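Local coordinates for protein chintase (Rhizomucor miehei, PDB 5YUQ) that hydrolyses chitin, as a glycoside hydrolase family 18 chitinase of TIM-barrel fold with an active-site tunnel, at residues 10-19 with 42-53; 283-291 with 353-361. All blocks are in the same frame, centred on the assembly; numbering follows the deposited sequence.

Contact 1. Residues 10-19 with 42-53; sequences DWDLPKSIAW and TDSQLKSVVQEA
Trp19 lays the far corner of its indole against helix 43-55, with CH2 3.5 Å from Ala53 CA and CZ3 3.6 Å from Ala53 CB. The ring is sandwiched: Ile17 CG2 sits over the centre of one face, and the peptide carbon of Glu52 lies above the other, offset toward the rim. One turn back along the helix Val49 spreads its two methyls between the loop side chains; CG1 approaches Ile17 and Trp19, while CG2 meets Leu13 CD1 at 4.0 Å. Leu13 CD1 also lies against the Gln45 side chain, nearest to Gln45 NE2 (3.5 Å), with CB and CG touched as well. The polar fringe starts at the indole edge, where Glu52 OE2 lies in the ring plane and a water bridges it to Trp19 NE1 (2.8 Å from the water). Toward the helix start, the extended chain of Gln45 carries NE2 to Asp10 O (2.8 Å, nearly straight at 170°, on a carbonyl lone pair). Asp10, its CG anti to the backbone N (chi1 -172°), turns its carboxylate to Thr42: OD1 accepts Thr42 N at 2.8 Å, and OD2 takes Thr42 OG1 on its syn lone pair. Tyr27 OH on strand 24-32 also bonds to Asp10 OD1 and Gln45 NE2. The irregular return from strand 4-9 to strand 24-32 thus lies alongside helix 43-55 on the barrel's outer layer, with Val8, Ile25 and Ile60 of strands 4-9, 24-32 and 59-65 beneath.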
loop_
_atom_site.group_PDB
_atom_site.type_symbol
_atom_site.label_atom_id
_atom_site.label_comp_id
_atom_site.label_asym_id
_atom_site.label_seq_id
_atom_site.Cartn_x
_atom_site.Cartn_y
_atom_site.Cartn_z
ATOM N N ASP A 10 -8.017 7.242 8.651
ATOM C CA ASP A 10 -9.126 7.844 9.390
ATOM C C ASP A 10 -9.129 7.460 10.866
ATOM O O ASP A 10 -9.501 8.261 11.726
ATOM C CB ASP A 10 -10.445 7.432 8.741
ATOM C CG ASP A 10 -11.630 8.159 9.321
ATOM O OD1 ASP A 10 -11.914 9.295 8.865
ATOM O OD2 ASP A 10 -12.290 7.594 10.219
ATOM N N TRP A 11 -8.708 6.232 11.160
ATOM C CA TRP A 11 -8.755 5.708 12.520
ATOM C C TRP A 11 -7.552 6.101 13.376
ATOM O O TRP A 11 -7.517 5.812 14.572
ATOM C CB TRP A 11 -8.886 4.181 12.476
ATOM C CG TRP A 11 -7.778 3.497 11.719
ATOM C CD1 TRP A 11 -6.617 3.016 12.239
ATOM C CD2 TRP A 11 -7.737 3.210 10.310
ATOM N NE1 TRP A 11 -5.854 2.446 11.246
ATOM C CE2 TRP A 11 -6.519 2.554 10.052
ATOM C CE3 TRP A 11 -8.613 3.445 9.244
ATOM C CZ2 TRP A 11 -6.150 2.125 8.771
ATOM C CZ3 TRP A 11 -8.242 3.023 7.966
ATOM C CH2 TRP A 11 -7.022 2.376 7.746
ATOM N N ASP A 12 -6.566 6.754 12.771
ATOM C CA ASP A 12 -5.357 7.136 13.497
ATOM C C ASP A 12 -4.607 8.219 12.731
ATOM O O ASP A 12 -3.523 7.972 12.201
ATOM C CB ASP A 12 -4.464 5.908 13.708
ATOM C CG ASP A 12 -3.404 6.120 14.781
ATOM O OD1 ASP A 12 -3.425 7.159 15.476
ATOM O OD2 ASP A 12 -2.542 5.234 14.932
ATOM N N LEU A 13 -5.172 9.426 12.681
ATOM C CA LEU A 13 -4.526 10.521 11.968
ATOM C C LEU A 13 -3.263 10.949 12.696
ATOM O O LEU A 13 -3.163 10.811 13.925
ATOM C CB LEU A 13 -5.470 11.717 11.810
ATOM C CG LEU A 13 -6.638 11.498 10.844
ATOM C CD1 LEU A 13 -7.614 12.666 10.904
ATOM C CD2 LEU A 13 -6.133 11.305 9.409
ATOM N N PRO A 14 -2.279 11.459 11.946
ATOM C CA PRO A 14 -1.056 11.914 12.612
ATOM C C PRO A 14 -1.370 13.096 13.527
ATOM O O PRO A 14 -2.252 13.885 13.204
ATOM C CB PRO A 14 -0.172 12.381 11.452
ATOM C CG PRO A 14 -0.750 11.743 10.224
ATOM C CD PRO A 14 -2.223 11.635 10.482
ATOM N N LYS A 15 -0.679 13.206 14.658
ATOM C CA LYS A 15 -0.927 14.325 15.569
ATOM C C LYS A 15 -0.486 15.641 14.937
ATOM O O LYS A 15 -1.058 16.702 15.207
ATOM C CB LYS A 15 -0.237 14.093 16.913
ATOM C CG LYS A 15 -0.804 12.904 17.684
ATOM C CD LYS A 15 -2.326 12.972 17.744
ATOM C CE LYS A 15 -2.917 11.899 18.650
ATOM N NZ LYS A 15 -2.583 10.518 18.217
ATOM N N SER A 16 0.538 15.561 14.092
ATOM C CA SER A 16 1.026 16.715 13.346
ATOM C C SER A 16 1.472 16.269 11.955
ATOM O O SER A 16 2.296 15.361 11.821
ATOM C CB SER A 16 2.193 17.373 14.082
ATOM O OG SER A 16 2.759 18.422 13.317
ATOM N N ILE A 17 0.924 16.898 10.920
ATOM C CA ILE A 17 1.273 16.542 9.550
ATOM C C ILE A 17 2.378 17.461 9.036
ATOM O O ILE A 17 2.243 18.685 9.066
ATOM C CB ILE A 17 0.036 16.619 8.633
ATOM C CG1 ILE A 17 -1.013 15.584 9.069
ATOM C CG2 ILE A 17 0.423 16.399 7.179
ATOM C CD1 ILE A 17 -2.297 15.633 8.254
ATOM N N ALA A 18 3.483 16.869 8.585
ATOM C CA ALA A 18 4.634 17.651 8.131
ATOM C C ALA A 18 4.416 18.128 6.704
ATOM O O ALA A 18 5.038 17.627 5.767
ATOM C CB ALA A 18 5.913 16.832 8.232
ATOM N N TRP A 19 3.536 19.109 6.552
ATOM C CA TRP A 19 3.111 19.576 5.238
ATOM C C TRP A 19 4.264 19.943 4.310
ATOM O O TRP A 19 4.187 19.715 3.106
ATOM C CB TRP A 19 2.184 20.780 5.394
ATOM C CG TRP A 19 0.923 20.475 6.131
ATOM C CD1 TRP A 19 0.603 20.846 7.403
ATOM C CD2 TRP A 19 -0.191 19.727 5.637
ATOM N NE1 TRP A 19 -0.650 20.381 7.728
ATOM C CE2 TRP A 19 -1.157 19.690 6.659
ATOM C CE3 TRP A 19 -0.468 19.091 4.422
ATOM C CZ2 TRP A 19 -2.379 19.035 6.505
ATOM C CZ3 TRP A 19 -1.681 18.452 4.270
ATOM C CH2 TRP A 19 -2.620 18.425 5.306
ATOM N N THR A 42 -14.716 9.518 8.797
ATOM C CA THR A 42 -15.239 10.512 9.721
ATOM C C THR A 42 -15.345 11.849 9.014
ATOM O O THR A 42 -14.332 12.454 8.659
ATOM C CB THR A 42 -14.320 10.613 10.945
ATOM O OG1 THR A 42 -14.137 9.304 11.505
ATOM C CG2 THR A 42 -14.918 11.534 12.012
ATOM N N ASP A 43 -16.584 12.292 8.812
ATOM C CA ASP A 43 -16.887 13.552 8.138
ATOM C C ASP A 43 -16.043 14.727 8.616
ATOM O O ASP A 43 -15.404 15.405 7.814
ATOM C CB ASP A 43 -18.372 13.889 8.314
ATOM C CG ASP A 43 -18.726 15.254 7.752
ATOM O OD1 ASP A 43 -18.670 15.422 6.515
ATOM O OD2 ASP A 43 -19.048 16.170 8.539
ATOM N N SER A 44 -16.033 14.962 9.926
ATOM C CA SER A 44 -15.368 16.143 10.462
ATOM C C SER A 44 -13.860 16.060 10.300
ATOM O O SER A 44 -13.196 17.076 10.120
ATOM C CB SER A 44 -15.728 16.335 11.930
ATOM O OG SER A 44 -15.373 15.194 12.698
ATOM N N GLN A 45 -13.316 14.848 10.376
ATOM C CA GLN A 45 -11.879 14.688 10.178
ATOM C C GLN A 45 -11.486 15.006 8.743
ATOM O O GLN A 45 -10.516 15.721 8.512
ATOM C CB GLN A 45 -11.431 13.270 10.544
ATOM C CG GLN A 45 -11.464 13.009 12.033
ATOM C CD GLN A 45 -11.048 11.599 12.392
ATOM O OE1 GLN A 45 -11.179 11.182 13.537
ATOM N NE2 GLN A 45 -10.539 10.860 11.418
ATOM N N LEU A 46 -12.226 14.465 7.777
ATOM C CA LEU A 46 -11.901 14.733 6.383
ATOM C C LEU A 46 -12.004 16.221 6.085
ATOM O O LEU A 46 -11.122 16.786 5.452
ATOM C CB LEU A 46 -12.787 13.924 5.435
ATOM C CG LEU A 46 -12.461 14.068 3.939
ATOM C CD1 LEU A 46 -10.983 13.795 3.694
ATOM C CD2 LEU A 46 -13.318 13.125 3.106
ATOM N N LYS A 47 -13.065 16.868 6.558
ATOM C CA LYS A 47 -13.204 18.303 6.325
ATOM C C LYS A 47 -12.084 19.100 6.983
ATOM O O LYS A 47 -11.560 20.038 6.390
ATOM C CB LYS A 47 -14.580 18.808 6.778
ATOM C CG LYS A 47 -15.706 18.175 5.983
ATOM C CD LYS A 47 -16.899 19.077 5.786
ATOM C CE LYS A 47 -17.836 18.474 4.738
ATOM N NZ LYS A 47 -19.184 19.102 4.760
ATOM N N SER A 48 -11.710 18.719 8.200
ATOM C CA SER A 48 -10.604 19.378 8.877
ATOM C C SER A 48 -9.304 19.243 8.093
ATOM O O SER A 48 -8.599 20.223 7.879
ATOM C CB SER A 48 -10.426 18.828 10.293
ATOM O OG SER A 48 -9.129 19.136 10.768
ATOM N N VAL A 49 -9.000 18.028 7.643
ATOM C CA VAL A 49 -7.735 17.788 6.956
ATOM C C VAL A 49 -7.700 18.433 5.576
ATOM O O VAL A 49 -6.664 18.950 5.165
ATOM C CB VAL A 49 -7.403 16.271 6.870
ATOM C CG1 VAL A 49 -6.094 16.050 6.110
ATOM C CG2 VAL A 49 -7.292 15.698 8.272
ATOM N N VAL A 50 -8.830 18.427 4.867
ATOM C CA VAL A 50 -8.899 19.114 3.577
ATOM C C VAL A 50 -8.629 20.607 3.746
ATOM O O VAL A 50 -7.861 21.205 2.994
ATOM C CB VAL A 50 -10.260 18.910 2.871
ATOM C CG1 VAL A 50 -10.364 19.820 1.658
ATOM C CG2 VAL A 50 -10.416 17.459 2.439
ATOM N N GLN A 51 -9.254 21.207 4.751
ATOM C CA GLN A 51 -9.043 22.620 5.014
ATOM C C GLN A 51 -7.572 22.911 5.335
ATOM O O GLN A 51 -6.995 23.874 4.829
ATOM C CB GLN A 51 -9.961 23.096 6.142
ATOM C CG GLN A 51 -9.853 24.587 6.407
ATOM C CD GLN A 51 -10.200 25.404 5.175
ATOM O OE1 GLN A 51 -11.366 25.484 4.772
ATOM N NE2 GLN A 51 -9.186 25.998 4.554
ATOM N N GLU A 52 -6.959 22.074 6.166
ATOM C CA GLU A 52 -5.550 22.247 6.499
ATOM C C GLU A 52 -4.676 22.112 5.273
ATOM O O GLU A 52 -3.773 22.907 5.059
ATOM C CB GLU A 52 -5.106 21.234 7.564
ATOM C CG GLU A 52 -5.770 21.412 8.904
ATOM C CD GLU A 52 -5.243 20.453 9.951
ATOM O OE1 GLU A 52 -5.730 20.509 11.104
ATOM O OE2 GLU A 52 -4.343 19.649 9.622
ATOM N N ALA A 53 -4.933 21.084 4.467
ATOM C CA ALA A 53 -4.148 20.883 3.257
ATOM C C ALA A 53 -4.248 22.087 2.338
ATOM O O ALA A 53 -3.250 22.568 1.806
ATOM C CB ALA A 53 -4.609 19.631 2.532
HETATM O O HOH W 1 -2.203 20.885 9.966
#

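Contact 2. Residues 283-291 with 353-361; sequences GQYIWRTIA and EMDDDENTL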
loop_
_atom_site.group_PDB
_atom_site.type_symbol
_atom_site.label_atom_id
_atom_site.label_comp_id
_atom_site.label_asym_id
_atom_site.label_seq_id
_atom_site.Cartn_x
_atom_site.Cartn_y
_atom_site.Cartn_z
ATOM N N GLY A 283 1.130 -8.872 12.249
ATOM C CA GLY A 283 2.566 -8.879 12.481
ATOM C C GLY A 283 3.182 -7.510 12.313
ATOM O O GLY A 283 4.400 -7.364 12.386
ATOM N N GLN A 284 2.331 -6.510 12.110
ATOM C CA GLN A 284 2.777 -5.141 11.873
ATOM C C GLN A 284 3.588 -4.602 13.047
ATOM O O GLN A 284 3.245 -4.797 14.213
ATOM C CB GLN A 284 1.574 -4.244 11.591
ATOM C CG GLN A 284 1.917 -2.774 11.389
ATOM C CD GLN A 284 0.690 -1.936 11.086
ATOM O OE1 GLN A 284 0.311 -1.769 9.925
ATOM N NE2 GLN A 284 0.060 -1.406 12.136
ATOM N N TYR A 285 4.676 -3.920 12.717
ATOM C CA TYR A 285 5.570 -3.349 13.700
ATOM C C TYR A 285 5.916 -1.970 13.153
ATOM O O TYR A 285 6.697 -1.858 12.211
ATOM C CB TYR A 285 6.816 -4.229 13.767
ATOM C CG TYR A 285 7.396 -4.419 15.145
ATOM C CD1 TYR A 285 8.217 -3.458 15.696
ATOM C CD2 TYR A 285 7.149 -5.574 15.871
ATOM C CE1 TYR A 285 8.764 -3.616 16.934
ATOM C CE2 TYR A 285 7.701 -5.746 17.135
ATOM C CZ TYR A 285 8.504 -4.757 17.651
ATOM O OH TYR A 285 9.065 -4.898 18.900
ATOM N N ILE A 286 5.324 -0.914 13.704
ATOM C CA ILE A 286 5.498 0.402 13.077
ATOM C C ILE A 286 6.835 1.037 13.427
ATOM O O ILE A 286 7.456 0.701 14.435
ATOM C CB ILE A 286 4.348 1.383 13.386
ATOM C CG1 ILE A 286 4.321 1.740 14.874
ATOM C CG2 ILE A 286 3.014 0.803 12.934
ATOM C CD1 ILE A 286 3.493 2.980 15.162
ATOM N N TRP A 287 7.287 1.955 12.584
ATOM C CA TRP A 287 8.596 2.556 12.775
ATOM C C TRP A 287 8.754 3.179 14.155
ATOM O O TRP A 287 9.823 3.068 14.762
ATOM C CB TRP A 287 8.892 3.602 11.706
ATOM C CG TRP A 287 10.175 4.306 11.997
ATOM C CD1 TRP A 287 10.327 5.556 12.526
ATOM C CD2 TRP A 287 11.497 3.788 11.802
ATOM N NE1 TRP A 287 11.666 5.845 12.672
ATOM C CE2 TRP A 287 12.404 4.777 12.230
ATOM C CE3 TRP A 287 12.002 2.584 11.301
ATOM C CZ2 TRP A 287 13.786 4.602 12.165
ATOM C CZ3 TRP A 287 13.372 2.408 11.239
ATOM C CH2 TRP A 287 14.249 3.412 11.671
ATOM N N ARG A 288 7.712 3.826 14.661
ATOM C CA ARG A 288 7.811 4.488 15.974
ATOM C C ARG A 288 8.314 3.469 17.016
ATOM O O ARG A 288 9.116 3.833 17.831
ATOM C CB ARG A 288 6.528 5.094 16.472
ATOM C CG ARG A 288 6.035 6.263 15.653
ATOM C CD ARG A 288 4.686 6.827 16.049
ATOM N NE ARG A 288 4.751 7.554 17.318
ATOM C CZ ARG A 288 5.185 8.793 17.437
ATOM N NH1 ARG A 288 5.574 9.519 16.397
ATOM N NH2 ARG A 288 5.200 9.334 18.617
ATOM N N THR A 289 7.780 2.247 16.968
ATOM C CA THR A 289 8.174 1.198 17.903
ATOM C C THR A 289 9.610 0.749 17.666
ATOM O O THR A 289 10.379 0.574 18.612
ATOM C CB THR A 289 7.256 -0.019 17.780
ATOM O OG1 THR A 289 5.888 0.404 17.863
ATOM C CG2 THR A 289 7.553 -1.020 18.891
ATOM N N ILE A 290 9.965 0.551 16.400
ATOM C CA ILE A 290 11.323 0.165 16.036
ATOM C C ILE A 290 12.331 1.184 16.578
ATOM O O ILE A 290 13.363 0.815 17.149
ATOM C CB ILE A 290 11.453 0.032 14.505
ATOM C CG1 ILE A 290 10.455 -1.018 13.994
ATOM C CG2 ILE A 290 12.867 -0.352 14.107
ATOM C CD1 ILE A 290 10.435 -1.183 12.468
ATOM N N ALA A 291 12.004 2.463 16.433
ATOM C CA ALA A 291 12.879 3.536 16.898
ATOM C C ALA A 291 12.926 3.574 18.420
ATOM O O ALA A 291 14.009 3.617 19.014
ATOM C CB ALA A 291 12.410 4.867 16.344
ATOM N N GLU A 353 1.370 8.372 10.091
ATOM C CA GLU A 353 1.387 8.434 11.549
ATOM C C GLU A 353 2.417 7.476 12.142
ATOM O O GLU A 353 2.714 7.537 13.330
ATOM C CB GLU A 353 -0.016 8.177 12.116
ATOM C CG GLU A 353 -0.367 6.711 12.347
ATOM C CD GLU A 353 -0.587 5.917 11.077
ATOM O OE1 GLU A 353 -0.649 6.499 9.966
ATOM O OE2 GLU A 353 -0.720 4.679 11.188
ATOM N N MET A 354 2.966 6.631 11.305
ATOM C CA MET A 354 3.923 5.625 11.740
ATOM C C MET A 354 5.348 6.122 11.923
ATOM O O MET A 354 6.127 5.476 12.518
ATOM C CB MET A 354 3.956 4.398 10.788
ATOM C CG MET A 354 2.628 3.750 10.605
ATOM S SD MET A 354 2.908 2.409 9.347
ATOM C CE MET A 354 1.287 1.590 9.386
ATOM N N ASP A 355 5.623 7.293 11.367
ATOM C CA ASP A 355 6.955 7.874 11.465
ATOM C C ASP A 355 7.194 8.349 12.891
ATOM O O ASP A 355 6.242 8.553 13.654
ATOM C CB ASP A 355 7.089 9.054 10.498
ATOM C CG ASP A 355 8.521 9.290 10.061
ATOM O OD1 ASP A 355 9.452 8.637 10.589
ATOM O OD2 ASP A 355 8.716 10.143 9.189
ATOM N N ASP A 356 8.459 8.509 13.257
ATOM C CA ASP A 356 8.775 9.054 14.578
ATOM C C ASP A 356 8.611 10.574 14.607
ATOM O O ASP A 356 8.295 11.204 13.593
ATOM C CB ASP A 356 10.170 8.606 15.040
ATOM C CG ASP A 356 11.283 9.068 14.116
ATOM O OD1 ASP A 356 11.164 10.159 13.509
ATOM O OD2 ASP A 356 12.305 8.350 14.023
ATOM N N ASP A 357 8.811 11.169 15.777
ATOM C CA ASP A 357 8.603 12.601 15.923
ATOM C C ASP A 357 9.669 13.416 15.192
ATOM O O ASP A 357 9.499 14.610 14.956
ATOM C CB ASP A 357 8.579 12.963 17.408
ATOM C CG ASP A 357 7.330 12.471 18.112
ATOM O OD1 ASP A 357 6.353 12.106 17.427
ATOM O OD2 ASP A 357 7.321 12.475 19.361
ATOM N N GLU A 358 10.773 12.771 14.843
ATOM C CA GLU A 358 11.841 13.437 14.109
ATOM C C GLU A 358 11.684 13.314 12.598
ATOM O O GLU A 358 12.541 13.780 11.848
ATOM C CB GLU A 358 13.203 12.873 14.524
ATOM C CG GLU A 358 13.562 13.108 15.994
ATOM C CD GLU A 358 12.771 12.233 16.957
ATOM O OE1 GLU A 358 12.478 11.064 16.621
ATOM O OE2 GLU A 358 12.433 12.719 18.056
ATOM N N ASN A 359 10.594 12.692 12.153
ATOM C CA ASN A 359 10.343 12.492 10.724
ATOM C C ASN A 359 11.479 11.732 10.052
ATOM O O ASN A 359 11.804 12.010 8.900
ATOM C CB ASN A 359 10.132 13.827 9.981
ATOM C CG ASN A 359 9.163 14.760 10.693
ATOM O OD1 ASN A 359 7.955 14.511 10.728
ATOM N ND2 ASN A 359 9.686 15.864 11.227
ATOM N N THR A 360 12.075 10.775 10.760
ATOM C CA THR A 360 13.201 10.016 10.215
ATOM C C THR A 360 12.898 9.398 8.848
ATOM O O THR A 360 13.663 9.571 7.899
ATOM C CB THR A 360 13.649 8.901 11.169
ATOM O OG1 THR A 360 14.058 9.477 12.417
ATOM C CG2 THR A 360 14.822 8.134 10.575
ATOM N N LEU A 361 11.786 8.676 8.749
ATOM C CA LEU A 361 11.447 8.008 7.494
ATOM C C LEU A 361 10.961 8.976 6.425
ATOM O O LEU A 361 11.301 8.819 5.259
ATOM C CB LEU A 361 10.426 6.894 7.714
ATOM C CG LEU A 361 10.892 5.794 8.670
ATOM C CD1 LEU A 361 9.932 4.635 8.567
ATOM C CD2 LEU A 361 12.316 5.348 8.357
#
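Met354 slants across Ile286 and reaches on to Gln284: its CG packs 3.8 Å from Ile286 CG2, and its extended chain brings CE to Gln284 OE1; the NE2 of that amide is hydrogen-bonded to Thr266. Met354 O accepts a weak bond from Arg288 N at the start of helix 287-292. At Asp355 the carbonyl O receives Arg288 NH1 on a lone pair at 3.0 Å, while the carboxylate serves its own segment, OD1 accepting from Asp356 N and Leu361 N, one from each face of its plane. Residues 353-361 follow strand 346-350, the last of the TIM barrel, and here meet the part of the chain that comes between barrel strands 228-240 and 346-350; its strand 284-286 pairs antiparallel with strand 228-240. Asp356 has CG wedged between its backbone N and carbonyl carbon (chi1 61°), which sets OD2 beside the indole; Trp287 NE1 donates to Asp356 OD2 at 2.9 Å, in the ring plane but from well above that of the carboxylate. Asp356 OD2 also takes Thr360 OG1 at 2.6 Å, and OD1 accepts Thr360 N. Asp357 OD1 is gripped end-on by both Arg288 NH1 (2.9 Å) and Arg288 NH2 (3.2 Å), a salt bridge reached through the bend at chi3 of the arginine. Leu361 CG lies 3.7 Å from the centroid of the Trp287 five-membered ring, a CH-pi contact over the face. Ala291 CB backs the opposite face of the indole.

Both segments of contact 1 precede those of contact 2 in the chain, and the contact centres lie about 19 Å apart. Strands 4-9 and 346-350, neighbours in parallel pairing, close the barrel; residues 10-19 leave the end of the first and residues 353-361 follow the second, so the first and last barrel strands feed the two contacts. Their loops meet directly, Asp12 O lying 3.4 Å from Glu353 CG and Pro14 CA 3.9 Å from Glu353 CB, while Ala18 touches Asn359. Contact 1 ties the loop after the first barrel strand to helix 43-55; contact 2 ties the tail after the last strand to the inserted strand 284-286 and helix 287-292. The two meet where the barrel closes.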